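Local coordinates for putative membrane protein (Yersinia pestis CO92, PDB 5TF3) that is of unknown function, an all-helical representative of the DUF1198 family named as a putative membrane protein, at residues Leu17-Pro21 / Ile22-Ser26. Sequence-based numbering, arbitrary orientation.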
# COMPACT_ATOMS: atom_id res chain seq x y z
N LEU A 17 0.16 10.67 0.95
CA LEU A 17 -0.93 10.39 0.03
C LEU A 17 -2.01 11.47 0.00
O LEU A 17 -2.87 11.44 -0.90
CB LEU A 17 -1.53 9.04 0.38
CG LEU A 17 -0.56 7.88 0.14
CD1 LEU A 17 -1.20 6.59 0.62
CD2 LEU A 17 -0.20 7.80 -1.33
N LYS A 18 -2.00 12.40 0.97
CA LYS A 18 -3.03 13.44 1.11
C LYS A 18 -4.43 12.83 1.25
O LYS A 18 -5.36 13.19 0.54
CB LYS A 18 -3.01 14.43 -0.06
CG LYS A 18 -1.67 15.09 -0.32
CD LYS A 18 -1.31 16.05 0.80
CE LYS A 18 0.03 16.73 0.54
NZ LYS A 18 0.64 17.19 1.82
N ILE A 19 -4.56 11.87 2.17
CA ILE A 19 -5.83 11.22 2.46
C ILE A 19 -6.01 11.27 3.97
O ILE A 19 -5.07 11.52 4.73
CB ILE A 19 -5.91 9.77 1.93
CG1 ILE A 19 -4.88 8.87 2.64
CG2 ILE A 19 -5.68 9.71 0.41
CD1 ILE A 19 -4.76 7.49 2.06
N LYS A 20 -7.25 11.07 4.40
CA LYS A 20 -7.54 11.12 5.83
C LYS A 20 -6.86 9.97 6.57
O LYS A 20 -6.72 8.87 6.03
CB LYS A 20 -9.05 11.07 6.07
CG LYS A 20 -9.81 12.30 5.60
CD LYS A 20 -11.30 12.17 5.88
CE LYS A 20 -12.01 13.52 5.80
NZ LYS A 20 -13.44 13.40 6.21
N PRO A 21 -6.47 10.18 7.83
CA PRO A 21 -5.78 9.12 8.59
C PRO A 21 -6.57 7.83 8.70
O PRO A 21 -5.96 6.76 8.78
CB PRO A 21 -5.59 9.76 9.98
CG PRO A 21 -5.67 11.21 9.76
CD PRO A 21 -6.57 11.45 8.59
N ILE A 22 -7.91 7.90 8.72
CA ILE A 22 -8.73 6.69 8.85
C ILE A 22 -8.31 5.63 7.83
O ILE A 22 -8.38 4.42 8.11
CB ILE A 22 -10.23 7.03 8.73
CG1 ILE A 22 -11.10 5.79 9.00
CG2 ILE A 22 -10.56 7.56 7.36
CD1 ILE A 22 -11.06 5.32 10.42
N TYR A 23 -7.85 6.04 6.66
CA TYR A 23 -7.46 5.04 5.68
C TYR A 23 -6.21 4.28 6.10
O TYR A 23 -6.02 3.15 5.68
CB TYR A 23 -7.27 5.69 4.32
CG TYR A 23 -8.58 6.16 3.73
CD1 TYR A 23 -9.38 5.28 3.02
CD2 TYR A 23 -9.02 7.47 3.90
CE1 TYR A 23 -10.59 5.69 2.48
CE2 TYR A 23 -10.24 7.90 3.37
CZ TYR A 23 -11.01 7.00 2.67
OH TYR A 23 -12.21 7.40 2.12
N ILE A 24 -5.36 4.88 6.94
CA ILE A 24 -4.18 4.18 7.44
C ILE A 24 -4.52 3.34 8.66
O ILE A 24 -4.10 2.19 8.77
CB ILE A 24 -3.06 5.19 7.74
CG1 ILE A 24 -2.88 6.15 6.58
CG2 ILE A 24 -1.76 4.48 8.05
CD1 ILE A 24 -2.59 5.47 5.32
N GLU A 25 -5.29 3.92 9.59
CA GLU A 25 -5.72 3.21 10.79
C GLU A 25 -6.49 1.95 10.44
O GLU A 25 -6.31 0.91 11.09
CB GLU A 25 -6.56 4.16 11.66
CG GLU A 25 -5.76 5.39 12.12
CD GLU A 25 -6.62 6.57 12.65
OE1 GLU A 25 -7.83 6.64 12.35
OE2 GLU A 25 -6.04 7.45 13.34
N SER A 26 -7.34 1.99 9.41
CA SER A 26 -8.09 0.80 9.04
C SER A 26 -7.17 -0.33 8.60
O SER A 26 -7.39 -1.50 8.95
CB SER A 26 -9.10 1.13 7.94
OG SER A 26 -10.11 1.97 8.47
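I19 reaches across to Y23 and I24 with the end of its longer branch: CD1 of I19 lies 3.8 Å from CB of Y23 and, more loosely, 4.4 Å from CD1 of I24. CG1 of I19 sits between its own backbone N and carbonyl carbon (chi1 64°), which carries CD1 to the root of the tyrosine. The backbone O of K20 comes up at the ring edge, in plane, 3.4 Å from CD2 of Y23, and H62 of helix 48-65 meets the same ring edge-to-face. O of K20 also accepts a hydrogen bond from N of Y23 at 3.1 Å, the donor standing well above the carbonyl plane. The inward side is the one closed by the fold: I24, buried, packs on I10 and I13 of helix 2-17 and on V58 of helix 48-65, while I19 meets W76 and T79 of helix 70-82. The whole piece is a short helix-to-helix connection. K18, with positive phi, is the C-prime residue of the Schellman motif closing helix 2-17, and P21 leads into helix 22-29. Two donors share the O of P21: E25 N, in the carbonyl plane at 3.0 Å with a nearly straight N-H...O angle of 167°, and I24 N, out of that plane and more bent. The carboxylate of E25 lies beside P21, OE2 being 4.1 Å from CB of the proline, and forms a salt bridge with R7. The solvent side is sparser: K20 and I22 are exposed and meet through CB of K20 and CG2 of I22, 4.0 Å apart, and beyond that the extended lysine chain and the end of I22 lead away.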